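Local structure of uncharacterized esterase YxiM (Bacillus subtilis, 2O14) at residues A[50-55]-A[65-70]; A[30-35]-A[44-49]; A[18-23]-A[145-150]; A[55-60]-A[95-100]. The protein probably acts as an esterase of the GDSL (SGNH) hydrolase family, carrying an N-terminal galactose-binding-like beta domain that holds a manganese ion. All blocks are in the same frame, centred on the assembly; numbering follows the deposited sequence.

All four contacts lie in the galactose-binding-like domain, and they differ in depth and chemistry. Contact 3 is fully buried and joins strands 15-20 and 146-156 through backbone bonds and a phenylalanine ring packed on two leucines. Contact 1, partly buried, is a hairpin nested inside the loop that contact 3 closes; the two bind the same manganese ion, through D65 and D19. Contact 2 is apolar packing between strands that are not neighbours in a sheet, and it meets contact 1 where D54 OD1 accepts from A34 N at 2.8 Å. Contact 4 is a surface meeting of a strand end and its loop with another loop, relying on a water; it continues from strand 52-56 of contact 1 and shares V55 with it.

Contact 1: A[50-55]-A[65-70]; sequences ENMRDV and DAVEFL. With MN (manganese (II) ion), chain B.
The beta hairpin of strands 52-56 and 65-69 is paired here antiparallel, at 152° between the short segments: R53 with E68 and V55 with A66 are hydrogen-bonded pairs, M52 with F69 and D54 with V67 non-hydrogen-bonded ones. Among the backbone hydrogen bonds across the pair, E68 N to R53 O is the shortest, 2.7 Å, while V55 N meets A66 O in an almost straight line. On the face of M52 and F69, the selenomethionine chain bends at both chi2 (-63°) and chi3 (-48°). That fold sets its CE over the middle of the F69 ring, 3.6 Å from the centroid, with SE oblique to the ring in a Met-aromatic contact; the same CE reaches V67 CB at 3.7 Å. On this face too, D54 OD1 accepts a hydrogen bond from A34 N while lying against V67 CG1. On the other face, L70 CD1 covers one side of the R53 guanidinium, 3.6 Å from NH1. A water in the guanidinium plane links R53 NH2 (2.7 Å) to E68 OE1 (2.9 Å), whose charged ends do not meet directly. D65 clamps manganese with OD1 (2.3 Å) and OD2, joined by D19 and S24: the hairpin's second strand starts with a bidentate ligand to a beta-sandwich metal site.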
loop_
_atom_site.group_PDB
_atom_site.type_symbol
_atom_site.label_atom_id
_atom_site.label_comp_id
_atom_site.label_asym_id
_atom_site.label_seq_id
_atom_site.Cartn_x
_atom_site.Cartn_y
_atom_site.Cartn_z
ATOM N N GLU A 50 -3.897 11.562 26.681
ATOM C CA GLU A 50 -3.653 13.007 26.605
ATOM C C GLU A 50 -3.471 13.497 25.171
ATOM O O GLU A 50 -3.677 14.675 24.885
ATOM C CB GLU A 50 -2.412 13.400 27.421
ATOM C CG GLU A 50 -1.111 12.799 26.901
ATOM C CD GLU A 50 -0.734 11.504 27.606
ATOM O OE1 GLU A 50 -1.644 10.730 27.983
ATOM O OE2 GLU A 50 0.481 11.255 27.771
ATOM N N ASN A 51 -3.088 12.601 24.267
ATOM C CA ASN A 51 -2.883 12.983 22.874
ATOM C C ASN A 51 -3.982 12.480 21.947
ATOM O O ASN A 51 -3.790 12.387 20.734
ATOM C CB ASN A 51 -1.515 12.484 22.391
ATOM C CG ASN A 51 -0.365 13.317 22.940
ATOM O OD1 ASN A 51 0.755 12.828 23.103
ATOM N ND2 ASN A 51 -0.635 14.582 23.218
HETATM N N MSE A 52 -5.133 12.151 22.525
HETATM C CA MSE A 52 -6.279 11.675 21.757
HETATM C C MSE A 52 -7.403 12.681 21.963
HETATM O O MSE A 52 -7.496 13.307 23.023
HETATM C CB MSE A 52 -6.737 10.303 22.256
HETATM C CG MSE A 52 -5.705 9.195 22.159
HETATM SE SE MSE A 52 -5.112 8.754 20.361
HETATM C CE MSE A 52 -6.844 8.616 19.514
ATOM N N ARG A 53 -8.260 12.836 20.961
ATOM C CA ARG A 53 -9.371 13.776 21.057
ATOM C C ARG A 53 -10.616 13.248 20.345
ATOM O O ARG A 53 -10.513 12.654 19.278
ATOM C CB ARG A 53 -8.954 15.114 20.447
ATOM C CG ARG A 53 -10.061 16.152 20.349
ATOM C CD ARG A 53 -9.514 17.443 19.763
ATOM N NE ARG A 53 -8.452 17.995 20.602
ATOM C CZ ARG A 53 -7.543 18.871 20.184
ATOM N NH1 ARG A 53 -6.617 19.320 21.023
ATOM N NH2 ARG A 53 -7.551 19.291 18.924
ATOM N N ASP A 54 -11.786 13.450 20.941
ATOM C CA ASP A 54 -13.036 13.003 20.327
ATOM C C ASP A 54 -13.447 14.026 19.278
ATOM O O ASP A 54 -13.437 15.222 19.546
ATOM C CB ASP A 54 -14.153 12.897 21.366
ATOM C CG ASP A 54 -13.924 11.785 22.358
ATOM O OD1 ASP A 54 -13.539 10.682 21.918
ATOM O OD2 ASP A 54 -14.148 12.008 23.569
ATOM N N VAL A 55 -13.806 13.565 18.085
ATOM C CA VAL A 55 -14.222 14.493 17.041
ATOM C C VAL A 55 -15.385 13.931 16.243
ATOM O O VAL A 55 -15.579 12.715 16.157
ATOM C CB VAL A 55 -13.062 14.820 16.055
ATOM C CG1 VAL A 55 -11.907 15.491 16.801
ATOM C CG2 VAL A 55 -12.588 13.553 15.364
ATOM N N ASP A 65 -18.858 9.562 14.154
ATOM C CA ASP A 65 -17.920 10.113 15.129
ATOM C C ASP A 65 -16.577 9.394 15.078
ATOM O O ASP A 65 -16.453 8.346 14.443
ATOM C CB ASP A 65 -18.513 10.045 16.543
ATOM C CG ASP A 65 -18.938 8.639 16.944
ATOM O OD1 ASP A 65 -18.730 7.688 16.162
ATOM O OD2 ASP A 65 -19.484 8.480 18.054
ATOM N N ALA A 66 -15.574 9.954 15.749
ATOM C CA ALA A 66 -14.246 9.357 15.742
ATOM C C ALA A 66 -13.332 9.950 16.800
ATOM O O ALA A 66 -13.733 10.818 17.567
ATOM C CB ALA A 66 -13.612 9.547 14.363
ATOM N N VAL A 67 -12.105 9.443 16.842
ATOM C CA VAL A 67 -11.084 9.951 17.748
ATOM C C VAL A 67 -9.986 10.439 16.819
ATOM O O VAL A 67 -9.796 9.883 15.732
ATOM C CB VAL A 67 -10.486 8.853 18.666
ATOM C CG1 VAL A 67 -11.461 8.515 19.792
ATOM C CG2 VAL A 67 -10.155 7.620 17.850
ATOM N N GLU A 68 -9.284 11.486 17.228
ATOM C CA GLU A 68 -8.196 12.021 16.422
ATOM C C GLU A 68 -6.859 11.816 17.128
ATOM O O GLU A 68 -6.728 12.092 18.321
ATOM C CB GLU A 68 -8.399 13.512 16.171
ATOM C CG GLU A 68 -7.336 14.108 15.282
ATOM C CD GLU A 68 -7.576 15.567 14.992
ATOM O OE1 GLU A 68 -8.691 16.057 15.276
ATOM O OE2 GLU A 68 -6.648 16.220 14.468
ATOM N N PHE A 69 -5.876 11.313 16.396
ATOM C CA PHE A 69 -4.554 11.107 16.970
ATOM C C PHE A 69 -3.791 12.419 16.825
ATOM O O PHE A 69 -3.450 12.827 15.711
ATOM C CB PHE A 69 -3.835 9.983 16.231
ATOM C CG PHE A 69 -4.443 8.626 16.456
ATOM C CD1 PHE A 69 -3.869 7.730 17.352
ATOM C CD2 PHE A 69 -5.599 8.243 15.776
ATOM C CE1 PHE A 69 -4.435 6.468 17.565
ATOM C CE2 PHE A 69 -6.171 6.984 15.982
ATOM C CZ PHE A 69 -5.587 6.100 16.877
ATOM N N LEU A 70 -3.545 13.078 17.955
ATOM C CA LEU A 70 -2.837 14.354 17.981
ATOM C C LEU A 70 -1.323 14.157 17.893
ATOM O O LEU A 70 -0.592 15.035 17.436
ATOM C CB LEU A 70 -3.202 15.122 19.251
ATOM C CG LEU A 70 -4.696 15.418 19.398
ATOM C CD1 LEU A 70 -4.943 16.203 20.681
ATOM C CD2 LEU A 70 -5.182 16.200 18.191
HETATM MN MN MN B . -19.799 6.185 17.563
HETATM O O HOH W 1 -9.114 18.442 16.855
HETATM O O HOH W 2 -18.422 5.761 19.412
HETATM O O HOH W 3 -21.346 6.348 16.066
#

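Contact 2: A[30-35]-A[44-49]; sequences IGVRAS and YGFQTP
Strands 30-32 and 44-46 run nearly parallel, 18° apart in direction, but their axes stay 9.2 Å from each other, so the strands meet through the side chains of I30, V32, Y44 and F46 and not by strand pairing. I30 CG2 rests 3.5 Å from Y44 OH and touches CZ as well, coming in obliquely to the ring. V32 splits its two methyls between the aromatics: CG2 lies 4.0 Å from Y44 CE2, and CG1, anti to the backbone N (chi1 -175°), reaches F46 CE2 at 3.8 Å. The two strands belong to different sheets, 30-32 beside 15-20 in the mixed one and 44-46 at the border of the antiparallel one, as expected for the facing layers of a beta sandwich; F18 and F20 of strand 15-20 continue the apolar layer between them. Y44 OH also shares a water with G31 O, the water standing 2.8 Å from the hydroxyl oxygen and donating to the carbonyl at 3.1 Å. Past the strands, R33 O approaches the edge of the F46 ring in its plane, 3.4 Å from CE2. The carbonyl of A34 comes obliquely to the same ring, and its O lies 3.6 Å from P49 CB, where the two loops close together.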
loop_
_atom_site.group_PDB
_atom_site.type_symbol
_atom_site.label_atom_id
_atom_site.label_comp_id
_atom_site.label_asym_id
_atom_site.label_seq_id
_atom_site.Cartn_x
_atom_site.Cartn_y
_atom_site.Cartn_z
ATOM N N ILE A 30 -18.291 -1.824 20.672
ATOM C CA ILE A 30 -17.908 -1.332 21.984
ATOM C C ILE A 30 -17.522 0.119 21.734
ATOM O O ILE A 30 -16.645 0.400 20.907
ATOM C CB ILE A 30 -16.682 -2.061 22.551
ATOM C CG1 ILE A 30 -17.052 -3.492 22.932
ATOM C CG2 ILE A 30 -16.145 -1.299 23.761
ATOM C CD1 ILE A 30 -15.876 -4.284 23.462
ATOM N N GLY A 31 -18.191 1.036 22.421
ATOM C CA GLY A 31 -17.876 2.441 22.249
ATOM C C GLY A 31 -16.562 2.760 22.937
ATOM O O GLY A 31 -16.378 2.422 24.103
ATOM N N VAL A 32 -15.638 3.388 22.216
ATOM C CA VAL A 32 -14.350 3.759 22.788
ATOM C C VAL A 32 -14.147 5.252 22.586
ATOM O O VAL A 32 -14.107 5.758 21.460
ATOM C CB VAL A 32 -13.183 2.997 22.142
ATOM C CG1 VAL A 32 -11.886 3.334 22.871
ATOM C CG2 VAL A 32 -13.448 1.506 22.192
ATOM N N ARG A 33 -14.020 5.939 23.710
ATOM C CA ARG A 33 -13.861 7.384 23.775
ATOM C C ARG A 33 -12.370 7.717 23.915
ATOM O O ARG A 33 -11.595 6.895 24.402
ATOM C CB ARG A 33 -14.664 7.845 24.993
ATOM C CG ARG A 33 -14.726 9.310 25.299
ATOM C CD ARG A 33 -15.428 9.457 26.646
ATOM N NE ARG A 33 -16.766 8.869 26.620
ATOM C CZ ARG A 33 -17.880 9.560 26.399
ATOM N NH1 ARG A 33 -17.819 10.871 26.193
ATOM N NH2 ARG A 33 -19.054 8.940 26.371
ATOM N N ALA A 34 -11.972 8.914 23.495
ATOM C CA ALA A 34 -10.569 9.324 23.579
ATOM C C ALA A 34 -9.993 9.263 24.989
ATOM O O ALA A 34 -8.790 9.037 25.155
ATOM C CB ALA A 34 -10.393 10.731 23.019
ATOM N N SER A 35 -10.833 9.471 26.002
ATOM C CA SER A 35 -10.356 9.437 27.384
ATOM C C SER A 35 -10.329 8.026 27.969
ATOM O O SER A 35 -9.980 7.844 29.129
ATOM C CB SER A 35 -11.214 10.342 28.281
ATOM O OG SER A 35 -12.520 9.816 28.447
ATOM N N TYR A 44 -8.583 -3.176 26.563
ATOM C CA TYR A 44 -8.403 -2.207 25.484
ATOM C C TYR A 44 -8.375 -0.776 26.012
ATOM O O TYR A 44 -8.730 -0.518 27.167
ATOM C CB TYR A 44 -9.542 -2.334 24.471
ATOM C CG TYR A 44 -10.890 -1.993 25.063
ATOM C CD1 TYR A 44 -11.680 -2.970 25.664
ATOM C CD2 TYR A 44 -11.352 -0.681 25.067
ATOM C CE1 TYR A 44 -12.906 -2.643 26.259
ATOM C CE2 TYR A 44 -12.568 -0.343 25.660
ATOM C CZ TYR A 44 -13.337 -1.326 26.255
ATOM O OH TYR A 44 -14.517 -0.976 26.870
ATOM N N GLY A 45 -7.984 0.157 25.149
ATOM C CA GLY A 45 -7.931 1.552 25.546
ATOM C C GLY A 45 -6.700 2.246 24.999
ATOM O O GLY A 45 -5.800 1.599 24.466
ATOM N N PHE A 46 -6.651 3.565 25.141
ATOM C CA PHE A 46 -5.523 4.332 24.644
ATOM C C PHE A 46 -4.356 4.401 25.623
ATOM O O PHE A 46 -4.534 4.641 26.817
ATOM C CB PHE A 46 -5.994 5.731 24.267
ATOM C CG PHE A 46 -6.941 5.740 23.110
ATOM C CD1 PHE A 46 -6.477 5.531 21.815
ATOM C CD2 PHE A 46 -8.304 5.932 23.313
ATOM C CE1 PHE A 46 -7.360 5.513 20.739
ATOM C CE2 PHE A 46 -9.195 5.915 22.241
ATOM C CZ PHE A 46 -8.720 5.706 20.953
ATOM N N GLN A 47 -3.156 4.188 25.094
ATOM C CA GLN A 47 -1.937 4.193 25.891
ATOM C C GLN A 47 -1.623 5.572 26.451
ATOM O O GLN A 47 -1.181 5.694 27.591
ATOM C CB GLN A 47 -0.764 3.693 25.041
ATOM C CG GLN A 47 0.531 3.505 25.818
ATOM C CD GLN A 47 0.353 2.588 27.022
ATOM O OE1 GLN A 47 -0.117 1.458 26.891
ATOM N NE2 GLN A 47 0.729 3.076 28.203
ATOM N N THR A 48 -1.834 6.600 25.633
ATOM C CA THR A 48 -1.592 7.981 26.030
ATOM C C THR A 48 -2.811 8.822 25.642
ATOM O O THR A 48 -2.800 9.526 24.631
ATOM C CB THR A 48 -0.315 8.555 25.347
ATOM O OG1 THR A 48 -0.477 8.557 23.921
ATOM C CG2 THR A 48 0.905 7.701 25.712
ATOM N N PRO A 49 -3.883 8.752 26.451
ATOM C CA PRO A 49 -5.131 9.496 26.214
ATOM C C PRO A 49 -4.942 11.011 26.066
ATOM O O PRO A 49 -5.737 11.672 25.408
ATOM C CB PRO A 49 -5.982 9.162 27.441
ATOM C CG PRO A 49 -5.443 7.857 27.922
ATOM C CD PRO A 49 -3.961 7.977 27.704
HETATM O O HOH W 4 -14.746 1.780 26.661
#

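Contact 3: A[18-23]-A[145-150]; sequences FDFGSG and FTLSAL. With MN (manganese (II) ion), chain B.
F18 O accepts one hydrogen bond from the opposite strand, L150 N donating at 3.0 Å, and in addition a weaker CA-H...O contact from A149 CA at 3.1 Å. The return bond, F18 N to L150 O, is nearly straight at 171°, so F18 and L150 form a hydrogen-bonded antiparallel pair, with D19 and A149 the non-hydrogen-bonded pair beside it. One step on, F20 N donates to S148 O at 2.9 Å from well above the carbonyl plane, a distorted bond beside the classic beta bulge that S148 and A149 make against strand 87-95. The F20 ring meets two leucines, one over a face and one at its edge. With CG anti to the carbonyl carbon (chi1 -64°), it presents one face to L147 CD2, which sits 3.9 Å from the centroid and offset toward the rim, while L150 CG meets its edge, 3.5 Å from CE2. The edge-to-face partner F80 carries this aromatic packing on toward strand 80-83. D19 points its carboxylate out of the apolar layer and holds manganese with OD1 (2.4 Å) and OD2 (2.3 Å); D65, S24 and two waters complete the shell, and E26 N also bonds to OD2. S148 OG bonds D65 O, tying the bulge to the other metal-binding strand. A buried antiparallel pair thus ends in a manganese site at the margin of a beta-sandwich domain.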
loop_
_atom_site.group_PDB
_atom_site.type_symbol
_atom_site.label_atom_id
_atom_site.label_comp_id
_atom_site.label_asym_id
_atom_site.label_seq_id
_atom_site.Cartn_x
_atom_site.Cartn_y
_atom_site.Cartn_z
ATOM N N PHE A 18 -15.008 -2.083 17.635
ATOM C CA PHE A 18 -14.902 -0.827 18.362
ATOM C C PHE A 18 -15.444 0.349 17.568
ATOM O O PHE A 18 -15.094 0.539 16.408
ATOM C CB PHE A 18 -13.433 -0.577 18.725
ATOM C CG PHE A 18 -12.827 -1.665 19.571
ATOM C CD1 PHE A 18 -13.153 -1.783 20.920
ATOM C CD2 PHE A 18 -11.955 -2.597 19.010
ATOM C CE1 PHE A 18 -12.616 -2.816 21.700
ATOM C CE2 PHE A 18 -11.414 -3.634 19.780
ATOM C CZ PHE A 18 -11.743 -3.743 21.125
ATOM N N ASP A 19 -16.315 1.125 18.203
ATOM C CA ASP A 19 -16.902 2.313 17.589
ATOM C C ASP A 19 -16.286 3.506 18.318
ATOM O O ASP A 19 -16.687 3.841 19.428
ATOM C CB ASP A 19 -18.431 2.306 17.757
ATOM C CG ASP A 19 -19.072 3.643 17.403
ATOM O OD1 ASP A 19 -18.462 4.405 16.631
ATOM O OD2 ASP A 19 -20.190 3.933 17.887
ATOM N N PHE A 20 -15.302 4.130 17.686
ATOM C CA PHE A 20 -14.590 5.263 18.269
ATOM C C PHE A 20 -15.343 6.585 18.199
ATOM O O PHE A 20 -15.954 6.914 17.185
ATOM C CB PHE A 20 -13.234 5.403 17.583
ATOM C CG PHE A 20 -12.323 4.227 17.812
ATOM C CD1 PHE A 20 -11.544 4.146 18.969
ATOM C CD2 PHE A 20 -12.261 3.188 16.885
ATOM C CE1 PHE A 20 -10.716 3.043 19.200
ATOM C CE2 PHE A 20 -11.435 2.078 17.103
ATOM C CZ PHE A 20 -10.661 2.008 18.265
ATOM N N GLY A 21 -15.278 7.347 19.286
ATOM C CA GLY A 21 -15.957 8.631 19.339
ATOM C C GLY A 21 -16.876 8.719 20.542
ATOM O O GLY A 21 -17.123 7.715 21.207
ATOM N N SER A 22 -17.397 9.911 20.817
ATOM C CA SER A 22 -18.288 10.094 21.959
ATOM C C SER A 22 -19.710 10.532 21.602
ATOM O O SER A 22 -20.550 10.668 22.484
ATOM C CB SER A 22 -17.681 11.113 22.931
ATOM O OG SER A 22 -17.479 12.364 22.291
ATOM N N GLY A 23 -19.986 10.748 20.320
ATOM C CA GLY A 23 -21.312 11.199 19.936
ATOM C C GLY A 23 -22.412 10.157 20.031
ATOM O O GLY A 23 -23.442 10.380 20.671
ATOM N N PHE A 145 -5.794 13.049 11.490
ATOM C CA PHE A 145 -5.641 11.597 11.447
ATOM C C PHE A 145 -6.688 11.058 12.414
ATOM O O PHE A 145 -6.500 11.068 13.630
ATOM C CB PHE A 145 -4.218 11.225 11.861
ATOM C CG PHE A 145 -3.171 11.890 11.013
ATOM C CD1 PHE A 145 -3.266 11.853 9.624
ATOM C CD2 PHE A 145 -2.120 12.596 11.594
ATOM C CE1 PHE A 145 -2.334 12.510 8.822
ATOM C CE2 PHE A 145 -1.179 13.258 10.799
ATOM C CZ PHE A 145 -1.289 13.216 9.415
ATOM N N THR A 146 -7.803 10.612 11.850
ATOM C CA THR A 146 -8.939 10.139 12.626
ATOM C C THR A 146 -9.323 8.681 12.418
ATOM O O THR A 146 -9.082 8.105 11.356
ATOM C CB THR A 146 -10.166 10.977 12.290
ATOM O OG1 THR A 146 -10.483 10.794 10.906
ATOM C CG2 THR A 146 -9.893 12.451 12.538
ATOM N N LEU A 147 -9.958 8.105 13.435
ATOM C CA LEU A 147 -10.386 6.710 13.389
ATOM C C LEU A 147 -11.838 6.589 13.872
ATOM O O LEU A 147 -12.151 6.992 14.988
ATOM C CB LEU A 147 -9.456 5.863 14.273
ATOM C CG LEU A 147 -9.770 4.364 14.345
ATOM C CD1 LEU A 147 -9.660 3.740 12.964
ATOM C CD2 LEU A 147 -8.825 3.682 15.319
ATOM N N SER A 148 -12.721 6.040 13.037
ATOM C CA SER A 148 -14.128 5.881 13.413
ATOM C C SER A 148 -14.458 4.497 13.944
ATOM O O SER A 148 -15.281 4.359 14.840
ATOM C CB SER A 148 -15.058 6.168 12.223
ATOM O OG SER A 148 -15.246 7.557 12.019
ATOM N N ALA A 149 -13.838 3.464 13.390
ATOM C CA ALA A 149 -14.141 2.119 13.859
ATOM C C ALA A 149 -13.089 1.088 13.511
ATOM O O ALA A 149 -12.261 1.301 12.633
ATOM C CB ALA A 149 -15.489 1.671 13.297
ATOM N N LEU A 150 -13.137 -0.036 14.215
ATOM C CA LEU A 150 -12.230 -1.141 13.966
ATOM C C LEU A 150 -12.990 -2.445 14.114
ATOM O O LEU A 150 -13.837 -2.582 15.002
ATOM C CB LEU A 150 -11.073 -1.161 14.964
ATOM C CG LEU A 150 -9.911 -0.183 14.842
ATOM C CD1 LEU A 150 -8.869 -0.520 15.917
ATOM C CD2 LEU A 150 -9.291 -0.285 13.455
HETATM MN MN MN B . -19.799 6.185 17.563
HETATM O O HOH W 2 -18.422 5.761 19.412
HETATM O O HOH W 3 -21.346 6.348 16.066
#

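Contact 4: A[55-60]-A[95-100]; sequences VAASGA and LGNTAR. With SO4 (sulfate ion), chain C.
A57 and G96 mark the nearest backbone approach, with 5.3 Å between their CA atoms, where the end of strand 52-56 and the following loop pass the loop after strand 87-95; the two segments are not paired as strands here. A water links the two backbones: it donates to A56 O at 2.8 Å and accepts from N97 N at 2.9 Å. Packing is sparse, with A57 CB lying 4.3 Å from G96 CA. The N97 side chain supplies most of the remaining cover; its end comes up against the backbone of A57 and S58. The S58 hydroxyl bonds D117 OD2, while T98 N bonds the other oxygen, OD1, so that one carboxylate from a neighbouring loop spans both segments. N97 O in turn accepts from T146 OG1, anchoring the loop to strand 146-156. Farther along, R100 holds a sulfate, probably from the crystallisation liquor, by two donors: NE to O1 at 3.0 Å (161° at the hydrogen) and NH2 to O4 at 3.0 Å. The bend at chi3 (63°) turns the guanidinium edge to the anion, with K140 NZ as a further donor. Here a strand end and an inter-strand loop meet at the surface of a galactose-binding-like beta sandwich, bridged by a water and the D117 carboxylate.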
loop_
_atom_site.group_PDB
_atom_site.type_symbol
_atom_site.label_atom_id
_atom_site.label_comp_id
_atom_site.label_asym_id
_atom_site.label_seq_id
_atom_site.Cartn_x
_atom_site.Cartn_y
_atom_site.Cartn_z
ATOM N N VAL A 55 -13.806 13.565 18.085
ATOM C CA VAL A 55 -14.222 14.493 17.041
ATOM C C VAL A 55 -15.385 13.931 16.243
ATOM O O VAL A 55 -15.579 12.715 16.157
ATOM C CB VAL A 55 -13.062 14.820 16.055
ATOM C CG1 VAL A 55 -11.907 15.491 16.801
ATOM C CG2 VAL A 55 -12.588 13.553 15.364
ATOM N N ALA A 56 -16.162 14.833 15.660
ATOM C CA ALA A 56 -17.298 14.441 14.849
ATOM C C ALA A 56 -16.784 13.935 13.506
ATOM O O ALA A 56 -15.659 14.238 13.110
ATOM C CB ALA A 56 -18.224 15.642 14.642
ATOM N N ALA A 57 -17.605 13.139 12.827
ATOM C CA ALA A 57 -17.267 12.612 11.507
ATOM C C ALA A 57 -18.505 12.778 10.623
ATOM O O ALA A 57 -19.633 12.823 11.122
ATOM C CB ALA A 57 -16.857 11.152 11.599
ATOM N N SER A 58 -18.287 12.857 9.314
ATOM C CA SER A 58 -19.355 13.081 8.339
ATOM C C SER A 58 -20.252 11.914 7.926
ATOM O O SER A 58 -21.228 12.130 7.209
ATOM C CB SER A 58 -18.746 13.667 7.070
ATOM O OG SER A 58 -17.883 12.712 6.466
ATOM N N GLY A 59 -19.946 10.694 8.359
ATOM C CA GLY A 59 -20.755 9.559 7.940
ATOM C C GLY A 59 -21.898 9.103 8.828
ATOM O O GLY A 59 -22.249 9.747 9.820
ATOM N N ALA A 60 -22.486 7.970 8.457
ATOM C CA ALA A 60 -23.599 7.386 9.199
ATOM C C ALA A 60 -23.090 6.279 10.112
ATOM O O ALA A 60 -22.006 5.742 9.896
ATOM C CB ALA A 60 -24.633 6.819 8.226
ATOM N N LEU A 95 -11.820 4.959 8.911
ATOM C CA LEU A 95 -11.369 6.261 9.387
ATOM C C LEU A 95 -12.495 7.266 9.593
ATOM O O LEU A 95 -13.651 7.010 9.256
ATOM C CB LEU A 95 -10.356 6.858 8.398
ATOM C CG LEU A 95 -9.137 6.025 7.988
ATOM C CD1 LEU A 95 -8.225 6.852 7.079
ATOM C CD2 LEU A 95 -8.385 5.577 9.240
ATOM N N GLY A 96 -12.138 8.417 10.156
ATOM C CA GLY A 96 -13.098 9.488 10.366
ATOM C C GLY A 96 -12.931 10.428 9.186
ATOM O O GLY A 96 -12.634 9.971 8.079
ATOM N N ASN A 97 -13.111 11.729 9.393
ATOM C CA ASN A 97 -12.938 12.673 8.290
ATOM C C ASN A 97 -11.467 12.618 7.912
ATOM O O ASN A 97 -10.588 12.821 8.752
ATOM C CB ASN A 97 -13.361 14.076 8.719
ATOM C CG ASN A 97 -14.852 14.170 8.961
ATOM O OD1 ASN A 97 -15.366 15.219 9.344
ATOM N ND2 ASN A 97 -15.560 13.064 8.731
ATOM N N THR A 98 -11.208 12.339 6.640
ATOM C CA THR A 98 -9.846 12.158 6.167
ATOM C C THR A 98 -9.478 12.813 4.844
ATOM O O THR A 98 -10.241 12.762 3.888
ATOM C CB THR A 98 -9.560 10.643 6.016
ATOM O OG1 THR A 98 -9.717 10.000 7.288
ATOM C CG2 THR A 98 -8.150 10.399 5.474
ATOM N N ALA A 99 -8.297 13.424 4.802
ATOM C CA ALA A 99 -7.780 14.011 3.569
ATOM C C ALA A 99 -6.891 12.884 3.023
ATOM O O ALA A 99 -7.148 12.333 1.960
ATOM C CB ALA A 99 -6.949 15.255 3.868
ATOM N N ARG A 100 -5.857 12.529 3.779
ATOM C CA ARG A 100 -4.963 11.440 3.393
ATOM C C ARG A 100 -4.195 10.987 4.625
ATOM O O ARG A 100 -3.482 11.779 5.245
ATOM C CB ARG A 100 -3.984 11.876 2.294
ATOM C CG ARG A 100 -3.024 10.766 1.878
ATOM C CD ARG A 100 -2.464 10.985 0.488
ATOM N NE ARG A 100 -1.671 12.204 0.385
ATOM C CZ ARG A 100 -0.494 12.385 0.977
ATOM N NH1 ARG A 100 0.041 11.423 1.722
ATOM N NH2 ARG A 100 0.156 13.531 0.818
HETATM S S SO4 C . -2.062 15.400 -1.730
HETATM O O1 SO4 C . -2.858 14.717 -0.692
HETATM O O2 SO4 C . -1.986 16.847 -1.435
HETATM O O3 SO4 C . -2.712 15.192 -3.041
HETATM O O4 SO4 C . -0.694 14.849 -1.763
HETATM O O HOH W 5 -13.395 13.044 11.937
#